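Local coordinates for protein dihydroorotase (Saccharomyces cerevisiae, PDB 7CA0) that catalyses the reversible, zinc-dependent ring closure of N-carbamoyl-L-aspartate to (S)-dihydroorotate, the third step of de novo pyrimidine biosynthesis, at residues A[12-17]-A[256-261]; A[78-83]-A[121-126]; A[112-117]-A[138-143]; A[262-267]-A[345-350]. One frame throughout, in Å; residues are numbered along the deposited sequence.

Interaction 1 (A[12-17]-A[256-261]). With ZN (zinc ion), chain E; FOT (5-fluoro-2,6-dioxo-1,2,3,6-tetrahydropyrimidine-4-carboxylic acid), chain G.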
loop_
_atom_site.group_PDB
_atom_site.type_symbol
_atom_site.label_atom_id
_atom_site.label_comp_id
_atom_site.label_asym_id
_atom_site.label_seq_id
_atom_site.Cartn_x
_atom_site.Cartn_y
_atom_site.Cartn_z
ATOM N N ASP A 12 6.257 3.837 -27.145
ATOM C CA ASP A 12 5.979 4.017 -25.728
ATOM C C ASP A 12 5.262 5.356 -25.583
ATOM O O ASP A 12 5.899 6.415 -25.597
ATOM C CB ASP A 12 7.255 3.989 -24.901
ATOM C CG ASP A 12 6.983 4.112 -23.411
ATOM O OD1 ASP A 12 5.818 4.351 -23.011
ATOM O OD2 ASP A 12 7.961 3.989 -22.637
ATOM N N MET A 13 3.948 5.305 -25.416
ATOM C CA MET A 13 3.129 6.536 -25.395
ATOM C C MET A 13 2.942 7.138 -23.994
ATOM O O MET A 13 1.999 7.890 -23.823
ATOM C CB MET A 13 1.801 6.268 -26.099
ATOM C CG MET A 13 1.982 5.915 -27.570
ATOM S SD MET A 13 3.192 6.929 -28.449
ATOM C CE MET A 13 2.556 6.889 -30.115
ATOM N N HIS A 14 3.814 6.833 -23.039
ATOM C CA HIS A 14 3.757 7.467 -21.713
ATOM C C HIS A 14 5.165 7.424 -21.099
ATOM O O HIS A 14 5.536 6.432 -20.471
ATOM C CB HIS A 14 2.743 6.778 -20.820
ATOM C CG HIS A 14 2.329 7.589 -19.629
ATOM N ND1 HIS A 14 1.009 7.834 -19.322
ATOM C CD2 HIS A 14 3.059 8.211 -18.673
ATOM C CE1 HIS A 14 0.944 8.571 -18.227
ATOM N NE2 HIS A 14 2.173 8.814 -17.812
ATOM N N VAL A 15 5.923 8.511 -21.278
ATOM C CA VAL A 15 7.333 8.575 -20.905
ATOM C C VAL A 15 7.577 9.808 -20.046
ATOM O O VAL A 15 7.077 10.895 -20.355
ATOM C CB VAL A 15 8.247 8.603 -22.155
ATOM C CG1 VAL A 15 9.689 8.971 -21.777
ATOM C CG2 VAL A 15 8.230 7.251 -22.870
ATOM N N HIS A 16 8.336 9.639 -18.961
ATOM C CA HIS A 16 8.851 10.745 -18.170
ATOM C C HIS A 16 10.366 10.773 -18.222
ATOM O O HIS A 16 11.015 9.778 -17.886
ATOM C CB HIS A 16 8.404 10.637 -16.713
ATOM C CG HIS A 16 6.930 10.763 -16.530
ATOM N ND1 HIS A 16 6.328 11.950 -16.178
ATOM C CD2 HIS A 16 5.933 9.859 -16.670
ATOM C CE1 HIS A 16 5.020 11.773 -16.110
ATOM N NE2 HIS A 16 4.754 10.513 -16.399
ATOM N N VAL A 17 10.952 11.891 -18.643
ATOM C CA VAL A 17 12.440 11.919 -18.746
ATOM C C VAL A 17 13.038 13.031 -17.894
ATOM O O VAL A 17 14.218 13.269 -18.029
ATOM C CB VAL A 17 12.899 12.103 -20.205
ATOM C CG1 VAL A 17 14.411 12.248 -20.273
ATOM C CG2 VAL A 17 12.429 10.938 -21.062
ATOM N N GLY A 256 2.012 2.110 -22.965
ATOM C CA GLY A 256 2.596 3.336 -22.456
ATOM C C GLY A 256 3.251 3.010 -21.134
ATOM O O GLY A 256 2.557 2.642 -20.184
ATOM N N SER A 257 4.574 3.127 -21.038
ATOM C CA SER A 257 5.263 2.576 -19.869
ATOM C C SER A 257 4.935 3.341 -18.587
ATOM O O SER A 257 4.899 2.742 -17.510
ATOM C CB SER A 257 6.772 2.571 -20.094
ATOM O OG SER A 257 7.272 3.901 -20.096
ATOM N N ASP A 258 4.719 4.653 -18.677
ATOM C CA ASP A 258 4.757 5.522 -17.508
ATOM C C ASP A 258 6.045 5.303 -16.729
ATOM O O ASP A 258 6.085 5.392 -15.493
ATOM C CB ASP A 258 3.538 5.306 -16.617
ATOM C CG ASP A 258 3.446 6.313 -15.502
ATOM O OD1 ASP A 258 3.922 7.461 -15.701
ATOM O OD2 ASP A 258 2.928 5.943 -14.416
ATOM N N SER A 259 7.126 5.041 -17.458
ATOM C CA SER A 259 8.420 5.005 -16.800
ATOM C C SER A 259 8.656 6.363 -16.165
ATOM O O SER A 259 8.638 7.386 -16.858
ATOM C CB SER A 259 9.528 4.656 -17.788
ATOM O OG SER A 259 10.798 4.650 -17.154
ATOM N N ALA A 260 8.833 6.361 -14.841
ATOM C CA ALA A 260 8.871 7.551 -13.992
ATOM C C ALA A 260 10.106 7.483 -13.100
ATOM O O ALA A 260 10.059 6.896 -12.009
ATOM C CB ALA A 260 7.610 7.656 -13.140
ATOM N N PRO A 261 11.243 8.011 -13.553
ATOM C CA PRO A 261 12.476 7.904 -12.751
ATOM C C PRO A 261 12.454 8.820 -11.531
ATOM O O PRO A 261 12.012 9.971 -11.599
ATOM C CB PRO A 261 13.584 8.305 -13.732
ATOM C CG PRO A 261 12.899 9.081 -14.821
ATOM C CD PRO A 261 11.444 8.717 -14.834
HETATM ZN ZN ZN E . 3.076 9.377 -16.024
HETATM C C2 FOT G . 5.834 11.320 -12.731
HETATM C C6 FOT G . 6.010 9.825 -11.065
HETATM C C5 FOT G . 4.752 9.300 -11.392
HETATM O O2 FOT G . 6.346 12.208 -13.291
HETATM N N3 FOT G . 4.599 10.888 -13.148
HETATM N N1 FOT G . 6.549 10.814 -11.711
HETATM O O6 FOT G . 6.723 9.448 -10.203
HETATM F F5 FOT G . 4.175 8.252 -10.737
HETATM C C4 FOT G . 4.013 9.892 -12.519
HETATM C C41 FOT G . 2.618 9.378 -12.942
HETATM O O42 FOT G . 1.808 10.101 -13.559
HETATM O O41 FOT G . 2.224 8.218 -12.690
HETATM O O HOH W 1 11.890 6.743 -17.962
#

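Interaction 2 (A[78-83]-A[121-126])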
loop_
_atom_site.group_PDB
_atom_site.type_symbol
_atom_site.label_atom_id
_atom_site.label_comp_id
_atom_site.label_asym_id
_atom_site.label_seq_id
_atom_site.Cartn_x
_atom_site.Cartn_y
_atom_site.Cartn_z
ATOM N N LYS A 78 -3.844 26.280 -15.509
ATOM C CA LYS A 78 -4.703 27.484 -15.545
ATOM C C LYS A 78 -4.128 28.513 -16.516
ATOM O O LYS A 78 -4.901 29.348 -16.971
ATOM C CB LYS A 78 -4.791 28.046 -14.126
ATOM C CG LYS A 78 -4.386 27.068 -13.032
ATOM C CD LYS A 78 -4.734 27.558 -11.644
ATOM C CE LYS A 78 -5.195 26.450 -10.723
ATOM N NZ LYS A 78 -4.592 26.563 -9.374
ATOM N N ASP A 79 -2.833 28.418 -16.831
ATOM C CA ASP A 79 -2.152 29.391 -17.724
ATOM C C ASP A 79 -2.475 29.136 -19.199
ATOM O O ASP A 79 -2.295 30.061 -19.984
ATOM C CB ASP A 79 -0.634 29.397 -17.521
ATOM C CG ASP A 79 -0.181 29.227 -16.083
ATOM O OD1 ASP A 79 -0.765 29.882 -15.204
ATOM O OD2 ASP A 79 0.757 28.436 -15.855
ATOM N N LEU A 80 -2.909 27.938 -19.573
ATOM C CA LEU A 80 -3.193 27.680 -20.979
ATOM C C LEU A 80 -4.385 28.489 -21.489
ATOM O O LEU A 80 -5.317 28.815 -20.745
ATOM C CB LEU A 80 -3.435 26.191 -21.221
ATOM C CG LEU A 80 -2.246 25.360 -21.714
ATOM C CD1 LEU A 80 -1.155 25.221 -20.661
ATOM C CD2 LEU A 80 -2.731 23.998 -22.156
ATOM N N THR A 81 -4.358 28.770 -22.796
ATOM C CA THR A 81 -5.370 29.509 -23.542
ATOM C C THR A 81 -5.553 28.855 -24.903
ATOM O O THR A 81 -4.598 28.291 -25.451
ATOM C CB THR A 81 -4.986 30.988 -23.749
ATOM O OG1 THR A 81 -3.941 31.083 -24.731
ATOM C CG2 THR A 81 -4.538 31.650 -22.438
ATOM N N PRO A 82 -6.780 28.878 -25.454
ATOM C CA PRO A 82 -6.998 28.311 -26.799
ATOM C C PRO A 82 -6.061 28.860 -27.862
ATOM O O PRO A 82 -5.638 28.102 -28.745
ATOM C CB PRO A 82 -8.467 28.658 -27.085
ATOM C CG PRO A 82 -9.079 28.855 -25.745
ATOM C CD PRO A 82 -8.019 29.436 -24.882
ATOM N N ASP A 83 -5.716 30.150 -27.807
ATOM C CA ASP A 83 -4.751 30.689 -28.765
ATOM C C ASP A 83 -3.429 29.941 -28.685
ATOM O O ASP A 83 -2.846 29.580 -29.715
ATOM C CB ASP A 83 -4.518 32.182 -28.535
ATOM C CG ASP A 83 -5.732 33.022 -28.846
ATOM O OD1 ASP A 83 -6.831 32.478 -29.094
ATOM O OD2 ASP A 83 -5.557 34.250 -28.890
ATOM N N TYR A 121 -13.163 23.574 -21.004
ATOM C CA TYR A 121 -13.831 23.262 -22.265
ATOM C C TYR A 121 -13.358 24.114 -23.440
ATOM O O TYR A 121 -13.197 23.555 -24.541
ATOM C CB TYR A 121 -15.349 23.376 -22.071
ATOM C CG TYR A 121 -15.966 22.129 -21.489
ATOM C CD1 TYR A 121 -15.233 21.293 -20.650
ATOM C CD2 TYR A 121 -17.275 21.771 -21.793
ATOM C CE1 TYR A 121 -15.788 20.145 -20.120
ATOM C CE2 TYR A 121 -17.838 20.623 -21.273
ATOM C CZ TYR A 121 -17.091 19.810 -20.438
ATOM O OH TYR A 121 -17.646 18.660 -19.916
ATOM N N PRO A 122 -13.137 25.431 -23.300
ATOM C CA PRO A 122 -12.496 26.185 -24.396
ATOM C C PRO A 122 -11.179 25.580 -24.851
ATOM O O PRO A 122 -10.891 25.580 -26.056
ATOM C CB PRO A 122 -12.295 27.580 -23.790
ATOM C CG PRO A 122 -13.352 27.695 -22.756
ATOM C CD PRO A 122 -13.539 26.315 -22.188
ATOM N N ILE A 123 -10.379 25.047 -23.915
ATOM C CA ILE A 123 -9.132 24.382 -24.288
ATOM C C ILE A 123 -9.445 23.159 -25.140
ATOM O O ILE A 123 -8.753 22.871 -26.126
ATOM C CB ILE A 123 -8.326 23.989 -23.031
ATOM C CG1 ILE A 123 -8.056 25.186 -22.115
ATOM C CG2 ILE A 123 -6.990 23.383 -23.430
ATOM C CD1 ILE A 123 -7.161 26.247 -22.711
ATOM N N PHE A 124 -10.485 22.412 -24.752
ATOM C CA PHE A 124 -10.858 21.184 -25.443
ATOM C C PHE A 124 -11.402 21.446 -26.853
ATOM O O PHE A 124 -11.150 20.644 -27.760
ATOM C CB PHE A 124 -11.829 20.372 -24.574
ATOM C CG PHE A 124 -11.246 19.939 -23.223
ATOM C CD1 PHE A 124 -9.869 19.753 -23.045
ATOM C CD2 PHE A 124 -12.081 19.698 -22.137
ATOM C CE1 PHE A 124 -9.343 19.356 -21.797
ATOM C CE2 PHE A 124 -11.567 19.297 -20.894
ATOM C CZ PHE A 124 -10.197 19.124 -20.730
ATOM N N LYS A 125 -12.081 22.572 -27.048
ATOM C CA LYS A 125 -12.554 22.880 -28.418
ATOM C C LYS A 125 -11.327 23.143 -29.295
ATOM O O LYS A 125 -11.294 22.621 -30.412
ATOM C CB LYS A 125 -13.568 24.023 -28.415
ATOM C CG LYS A 125 -15.006 23.607 -28.689
ATOM C CD LYS A 125 -15.929 23.822 -27.509
ATOM C CE LYS A 125 -17.303 23.216 -27.701
ATOM N NZ LYS A 125 -17.830 22.676 -26.428
ATOM N N ALA A 126 -10.365 23.923 -28.799
ATOM C CA ALA A 126 -9.129 24.178 -29.532
ATOM C C ALA A 126 -8.386 22.879 -29.826
ATOM O O ALA A 126 -7.975 22.642 -30.966
ATOM C CB ALA A 126 -8.248 25.145 -28.740
#

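Interaction 3 (A[112-117]-A[138-143])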
loop_
_atom_site.group_PDB
_atom_site.type_symbol
_atom_site.label_atom_id
_atom_site.label_comp_id
_atom_site.label_asym_id
_atom_site.label_seq_id
_atom_site.Cartn_x
_atom_site.Cartn_y
_atom_site.Cartn_z
ATOM N N VAL A 112 -5.691 20.074 -12.029
ATOM C CA VAL A 112 -7.081 20.491 -12.141
ATOM C C VAL A 112 -7.914 19.743 -11.109
ATOM O O VAL A 112 -7.527 18.691 -10.586
ATOM C CB VAL A 112 -7.663 20.241 -13.550
ATOM C CG1 VAL A 112 -6.769 20.838 -14.630
ATOM C CG2 VAL A 112 -7.993 18.784 -13.763
ATOM N N ASP A 113 -9.079 20.311 -10.806
ATOM C CA ASP A 113 -10.110 19.589 -10.075
ATOM C C ASP A 113 -10.989 18.902 -11.110
ATOM O O ASP A 113 -11.668 19.597 -11.887
ATOM C CB ASP A 113 -10.923 20.544 -9.209
ATOM C CG ASP A 113 -12.259 19.972 -8.776
ATOM O OD1 ASP A 113 -12.423 18.731 -8.738
ATOM O OD2 ASP A 113 -13.144 20.786 -8.430
ATOM N N PRO A 114 -11.022 17.566 -11.165
ATOM C CA PRO A 114 -11.825 16.874 -12.182
ATOM C C PRO A 114 -13.312 16.817 -11.879
ATOM O O PRO A 114 -14.045 16.137 -12.603
ATOM C CB PRO A 114 -11.215 15.464 -12.198
ATOM C CG PRO A 114 -10.736 15.261 -10.815
ATOM C CD PRO A 114 -10.268 16.617 -10.324
ATOM N N ASN A 115 -13.771 17.491 -10.828
ATOM C CA ASN A 115 -15.198 17.671 -10.641
ATOM C C ASN A 115 -15.721 18.906 -11.349
ATOM O O ASN A 115 -16.939 19.073 -11.454
ATOM C CB ASN A 115 -15.523 17.767 -9.151
ATOM C CG ASN A 115 -15.376 16.454 -8.463
ATOM O OD1 ASN A 115 -15.128 15.448 -9.112
ATOM N ND2 ASN A 115 -15.494 16.448 -7.146
ATOM N N ASP A 116 -14.842 19.767 -11.846
ATOM C CA ASP A 116 -15.259 20.897 -12.673
ATOM C C ASP A 116 -14.308 21.005 -13.872
ATOM O O ASP A 116 -13.336 21.753 -13.852
ATOM C CB ASP A 116 -15.296 22.169 -11.853
ATOM C CG ASP A 116 -16.315 23.145 -12.374
ATOM O OD1 ASP A 116 -16.131 23.641 -13.513
ATOM O OD2 ASP A 116 -17.312 23.386 -11.661
ATOM N N PHE A 117 -14.543 20.204 -14.908
ATOM C CA PHE A 117 -13.729 20.238 -16.129
ATOM C C PHE A 117 -14.147 21.338 -17.069
ATOM O O PHE A 117 -13.414 21.674 -18.022
ATOM C CB PHE A 117 -13.820 18.924 -16.869
ATOM C CG PHE A 117 -12.750 17.958 -16.515
ATOM C CD1 PHE A 117 -11.417 18.330 -16.574
ATOM C CD2 PHE A 117 -13.069 16.657 -16.163
ATOM C CE1 PHE A 117 -10.414 17.422 -16.264
ATOM C CE2 PHE A 117 -12.070 15.747 -15.857
ATOM C CZ PHE A 117 -10.747 16.131 -15.909
ATOM N N GLY A 138 -6.560 9.373 -15.057
ATOM C CA GLY A 138 -7.927 9.205 -14.605
ATOM C C GLY A 138 -8.081 8.807 -13.150
ATOM O O GLY A 138 -8.397 7.651 -12.858
ATOM N N GLU A 139 -7.853 9.742 -12.229
ATOM C CA GLU A 139 -8.071 9.497 -10.808
ATOM C C GLU A 139 -8.683 10.726 -10.143
ATOM O O GLU A 139 -8.136 11.827 -10.244
ATOM C CB GLU A 139 -6.753 9.133 -10.115
ATOM C CG GLU A 139 -6.291 7.701 -10.331
ATOM C CD GLU A 139 -5.203 7.332 -9.373
ATOM O OE1 GLU A 139 -4.050 7.772 -9.597
ATOM O OE2 GLU A 139 -5.496 6.634 -8.381
ATOM N N LYS A 140 -9.790 10.540 -9.440
ATOM C CA LYS A 140 -10.266 11.674 -8.658
ATOM C C LYS A 140 -9.450 11.823 -7.376
ATOM O O LYS A 140 -9.079 10.821 -6.754
ATOM C CB LYS A 140 -11.737 11.520 -8.321
ATOM C CG LYS A 140 -12.655 12.113 -9.372
ATOM C CD LYS A 140 -14.029 11.518 -9.220
ATOM C CE LYS A 140 -15.127 12.518 -9.454
ATOM N NZ LYS A 140 -15.010 13.140 -10.792
ATOM N N PRO A 141 -9.183 13.059 -6.958
ATOM C CA PRO A 141 -8.550 13.288 -5.654
ATOM C C PRO A 141 -9.326 12.635 -4.520
ATOM O O PRO A 141 -10.525 12.364 -4.626
ATOM C CB PRO A 141 -8.539 14.815 -5.527
ATOM C CG PRO A 141 -8.554 15.316 -6.942
ATOM C CD PRO A 141 -9.410 14.316 -7.694
ATOM N N SER A 142 -8.604 12.307 -3.459
ATOM C CA SER A 142 -9.198 11.595 -2.337
ATOM C C SER A 142 -10.102 12.500 -1.500
ATOM O O SER A 142 -9.889 13.715 -1.389
ATOM C CB SER A 142 -8.106 10.990 -1.460
ATOM O OG SER A 142 -7.541 9.849 -2.080
ATOM N N VAL A 143 -11.170 11.897 -0.980
ATOM C CA VAL A 143 -12.113 12.561 -0.086
ATOM C C VAL A 143 -12.717 11.575 0.908
ATOM O O VAL A 143 -13.252 10.528 0.522
ATOM C CB VAL A 143 -13.203 13.281 -0.904
ATOM C CG1 VAL A 143 -13.901 12.314 -1.809
ATOM C CG2 VAL A 143 -14.230 13.892 0.034
#

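Interaction 4 (A[262-267]-A[345-350]). With FOT (5-fluoro-2,6-dioxo-1,2,3,6-tetrahydropyrimidine-4-carboxylic acid), chain G.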
loop_
_atom_site.group_PDB
_atom_site.type_symbol
_atom_site.label_atom_id
_atom_site.label_comp_id
_atom_site.label_asym_id
_atom_site.label_seq_id
_atom_site.Cartn_x
_atom_site.Cartn_y
_atom_site.Cartn_z
ATOM N N HIS A 262 12.887 8.266 -10.389
ATOM C CA HIS A 262 13.138 8.981 -9.142
ATOM C C HIS A 262 14.454 8.489 -8.558
ATOM O O HIS A 262 14.725 7.276 -8.581
ATOM C CB HIS A 262 12.015 8.760 -8.107
ATOM C CG HIS A 262 10.736 9.462 -8.445
ATOM N ND1 HIS A 262 10.503 10.778 -8.116
ATOM C CD2 HIS A 262 9.634 9.040 -9.106
ATOM C CE1 HIS A 262 9.312 11.142 -8.562
ATOM N NE2 HIS A 262 8.764 10.104 -9.166
ATOM N N PRO A 263 15.281 9.373 -8.011
ATOM C CA PRO A 263 16.489 8.890 -7.336
ATOM C C PRO A 263 16.108 8.030 -6.138
ATOM O O PRO A 263 15.058 8.218 -5.520
ATOM C CB PRO A 263 17.229 10.178 -6.930
ATOM C CG PRO A 263 16.239 11.285 -7.081
ATOM C CD PRO A 263 15.198 10.848 -8.055
ATOM N N VAL A 264 16.938 7.021 -5.873
ATOM C CA VAL A 264 16.652 6.053 -4.814
ATOM C C VAL A 264 16.299 6.736 -3.492
ATOM O O VAL A 264 15.459 6.242 -2.733
ATOM C CB VAL A 264 17.827 5.070 -4.660
ATOM C CG1 VAL A 264 19.091 5.778 -4.195
ATOM C CG2 VAL A 264 17.447 3.986 -3.700
ATOM N N GLN A 265 16.934 7.873 -3.183
ATOM C CA GLN A 265 16.660 8.534 -1.909
ATOM C C GLN A 265 15.237 9.063 -1.822
ATOM O O GLN A 265 14.745 9.286 -0.707
ATOM C CB GLN A 265 17.618 9.709 -1.692
ATOM C CG GLN A 265 18.982 9.452 -2.283
ATOM C CD GLN A 265 19.078 10.021 -3.685
ATOM O OE1 GLN A 265 18.510 11.082 -3.975
ATOM N NE2 GLN A 265 19.735 9.285 -4.582
ATOM N N ASN A 266 14.565 9.260 -2.954
ATOM C CA ASN A 266 13.181 9.714 -2.942
ATOM C C ASN A 266 12.176 8.571 -2.881
ATOM O O ASN A 266 10.973 8.832 -2.821
ATOM C CB ASN A 266 12.884 10.561 -4.177
ATOM C CG ASN A 266 13.577 11.895 -4.133
ATOM O OD1 ASN A 266 14.402 12.130 -3.254
ATOM N ND2 ASN A 266 13.231 12.789 -5.054
ATOM N N LYS A 267 12.633 7.323 -2.935
ATOM C CA LYS A 267 11.781 6.186 -2.630
ATOM C C LYS A 267 11.968 5.693 -1.207
ATOM O O LYS A 267 11.030 5.149 -0.622
ATOM C CB LYS A 267 12.056 5.024 -3.594
ATOM C CG LYS A 267 11.964 5.403 -5.057
ATOM C CD LYS A 267 10.574 5.850 -5.446
ATOM C CE LYS A 267 9.697 4.654 -5.679
ATOM N NZ LYS A 267 8.397 4.966 -6.343
ATOM N N SER A 345 21.281 7.539 -8.614
ATOM C CA SER A 345 21.037 6.101 -8.699
ATOM C C SER A 345 19.533 5.838 -8.751
ATOM O O SER A 345 18.758 6.501 -8.062
ATOM C CB SER A 345 21.657 5.357 -7.513
ATOM O OG SER A 345 23.034 5.676 -7.356
ATOM N N ILE A 346 19.118 4.908 -9.607
ATOM C CA ILE A 346 17.711 4.558 -9.784
ATOM C C ILE A 346 17.574 3.048 -9.647
ATOM O O ILE A 346 18.352 2.290 -10.201
ATOM C CB ILE A 346 17.162 4.976 -11.163
ATOM C CG1 ILE A 346 17.252 6.478 -11.391
ATOM C CG2 ILE A 346 15.719 4.540 -11.334
ATOM C CD1 ILE A 346 17.002 6.823 -12.847
ATOM N N ILE A 347 16.523 2.626 -8.910
ATOM C CA ILE A 347 16.184 1.207 -8.829
ATOM C C ILE A 347 15.244 0.907 -9.987
ATOM O O ILE A 347 14.163 1.521 -10.078
ATOM C CB ILE A 347 15.539 0.828 -7.480
ATOM C CG1 ILE A 347 16.273 1.513 -6.325
ATOM C CG2 ILE A 347 15.599 -0.653 -7.319
ATOM C CD1 ILE A 347 17.781 1.208 -6.286
ATOM N N PRO A 348 15.638 0.057 -10.935
ATOM C CA PRO A 348 14.757 -0.280 -12.049
ATOM C C PRO A 348 13.725 -1.306 -11.620
ATOM O O PRO A 348 13.945 -2.104 -10.706
ATOM C CB PRO A 348 15.722 -0.858 -13.084
ATOM C CG PRO A 348 16.757 -1.526 -12.231
ATOM C CD PRO A 348 16.935 -0.633 -11.034
ATOM N N PHE A 349 12.602 -1.287 -12.329
ATOM C CA PHE A 349 11.554 -2.276 -12.146
ATOM C C PHE A 349 12.116 -3.694 -12.215
ATOM O O PHE A 349 12.901 -4.032 -13.112
ATOM C CB PHE A 349 10.493 -2.055 -13.231
ATOM C CG PHE A 349 9.348 -3.013 -13.178
ATOM C CD1 PHE A 349 8.709 -3.299 -11.977
ATOM C CD2 PHE A 349 8.881 -3.601 -14.340
ATOM C CE1 PHE A 349 7.632 -4.189 -11.936
ATOM C CE2 PHE A 349 7.818 -4.490 -14.310
ATOM C CZ PHE A 349 7.191 -4.785 -13.114
ATOM N N LYS A 350 11.726 -4.522 -11.251
ATOM C CA LYS A 350 12.144 -5.927 -11.224
ATOM C C LYS A 350 13.665 -6.058 -11.137
ATOM O O LYS A 350 14.249 -6.978 -11.715
ATOM C CB LYS A 350 11.612 -6.691 -12.441
ATOM C CG LYS A 350 10.125 -7.000 -12.380
ATOM C CD LYS A 350 9.609 -7.578 -13.707
ATOM C CE LYS A 350 10.371 -8.823 -14.150
ATOM N NZ LYS A 350 10.386 -9.927 -13.142
HETATM C C2 FOT G . 5.834 11.320 -12.731
HETATM C C6 FOT G . 6.010 9.825 -11.065
HETATM C C5 FOT G . 4.752 9.300 -11.392
HETATM O O2 FOT G . 6.346 12.208 -13.291
HETATM N N3 FOT G . 4.599 10.888 -13.148
HETATM N N1 FOT G . 6.549 10.814 -11.711
HETATM O O6 FOT G . 6.723 9.448 -10.203
HETATM F F5 FOT G . 4.175 8.252 -10.737
HETATM C C4 FOT G . 4.013 9.892 -12.519
HETATM C C41 FOT G . 2.618 9.378 -12.942
HETATM O O42 FOT G . 1.808 10.101 -13.559
HETATM O O41 FOT G . 2.224 8.218 -12.690
#

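Interaction 1 (A[12-17]-A[256-261])
The H14 ring carries D258 CB over one face, 3.9 Å from the ring centroid, while CD2 of H16 lies at its edge. On the H16 ring the 5-fluoroorotate ligand covers one face, with S259 O at the edge. The carboxylate of D258 stands steeply to both imidazoles, its plane 65° from the H14 ring. H14 NE2, H16 NE2 and D258 OD1 converge on one zinc ion, each at 2.1 Å, and an atom from elsewhere adds a fourth bond. D12 works as a second-shell brace. With its CG anti to the backbone N (chi1 -177°), the carboxylate turns back to the backbone, where OD1 takes H14 N in an Asx turn and S257 N from the opposite face at 2.6 Å. OD2 accepts S257 OG through its syn lone pair, and Q280 binds it too. Replacing D12 by an alanine would probably leave S257 N and H14 N without their shared acceptor and let the two metal-bearing segments shift against each other. H16 N donates to S259 O at 3.1 Å, which ties the segments again. H14 ND1 is held by E179, fixing the turn of that ring. This is the amidohydrolase metal centre: the HxH pair and an aspartate far along the sequence share one zinc, and the second-shell bonds through D12 and E179 probably hold these ligands in place beside the bound pyrimidine.

Interaction 2 (A[78-83]-A[121-126])
P82 and P122 lie side by side with their rings pointing the same way, P82 CG 4.0 Å from P122 CB, whereas I123 crosses P82 at about a right angle. The isoleucine does its touching with the terminal methyl: CG1 is anti to the carbonyl carbon (chi1 -55°), and a second bend (chi2 -65°) carries CD1 across to the neighbouring segment. There CD1 meets L80 O at 3.7 Å, L80 CB, the carbonyl carbon of T81 and CD of the P82 ring. One turn further along helix 121-130, A126 CB packs against P82 CB at 3.9 Å, so P82 touches three residues of that helix: P122, I123 and A126. T81 is the N-cap of helix 82-90, its OG1 taking L84 N, and the contact therefore joins the start of this helix to the start of helix 121-130. I85 continues the packing against I123 and A126. No hydrogen bond crosses between the segments; shape and the burial of I123, L80 and A126 beside the more exposed proline rings hold these two helix starts together, far from the zinc site.

Interaction 3 (A[112-117]-A[138-143])
The rings of P114 and P141 meet at their outer carbons, P114 CG 3.5 Å from P141 CD, where two loops of the metallo-dependent hydrolase fold come together: the one leading into helix 121-130 and the one leaving strand 133-136. Beside the prolines, K140 crosses obliquely and lays its CG 4.0 Å from P114 CG. Its chain then bends at the last two torsions (chi4 57°) and brings NZ to N115 OD1, a weak hydrogen bond of 2.9 Å. The amide and the lysine chain cross at about a right angle. A methionine in place of K140 would probably leave N115 OD1 without this donor and the amide freer to turn. The next shell shapes the turn that carries P114 and N115. D113 to D116 form a type I beta turn, closed by D116 N to D113 O, and P114 CA rests over one face of the F117 ring, which in turn packs on helix 161-170. In the facing loop, E139 OE1 hydrogen-bonds H137, predicted by similarity to bind the second zinc, and S142 OG reaches D219 of the second subunit. The loop 138-143 thus runs from the neighbourhood of the metals to the dimer partner. D113 also secures the turn with its side chain, OD1 accepting N115 N at 2.8 Å from above the carboxylate plane in an Asx turn.

Interaction 4 (A[262-267]-A[345-350])
V264 N donates to S345 O at 2.9 Å, and P263 CA adds a CA-H...O contact to the same oxygen at 3.4 Å, so one carbonyl grips the loop at two successive residues. The branch of V264 that touches I347 is CG2, which stands anti to the backbone N while CG1 takes the place between N and the carbonyl carbon (chi1 65°). CG2 meets CG1 and CD1 of the isoleucine, each at 3.8 Å, the two side chains meeting at a slant. I346 brings CG1 to 3.9 Å from H262 O, aliphatic carbon against a backbone carbonyl. While H262 O faces the strand, the H262 side chain leads away from it into the active site. With CG anti to the carbonyl carbon (chi1 -72°), the ring reaches the bound 5-fluoroorotate edge-on and NE2 donates to its O6, a bond modelled so short that its length is doubtful. R18 and N43 also bond the ligand. This part of the loop therefore presents a histidine to the pyrimidine while its backbone and V264 lean on 345-347. Around the contact, helix 20-26 packs on P263 and I346 through M22, and on I346 also through L25 and V26. Strand 345-346 pairs antiparallel with 338-339, and Y270 of the second subunit packs on V264 and I347, placing this edge of the active-site loop beside the dimer interface.

In the fold
Interaction 1 is the core contact, wholly buried and dominated by metal bonds, charge and short hydrogen bonds; interactions 2, 3 and 4 lie well out and are partly buried. Interaction 4 continues the same loop after strand 253-255: it touches 1 through P261 CB and I346 CD1, and both reach the fluoroorotate, but 4 is looser, one backbone bond plus aliphatic packing beside the second subunit. Interactions 2 and 3 alternate along the sequence. Both hold the region around helix 121-130, its first turn in 2 and the loop before it in 3, and they meet where F124 touches F117 O. Interaction 2 has no hydrogen bond and is mostly aliphatic, whereas 3 adds a weak lysine bond to proline packing.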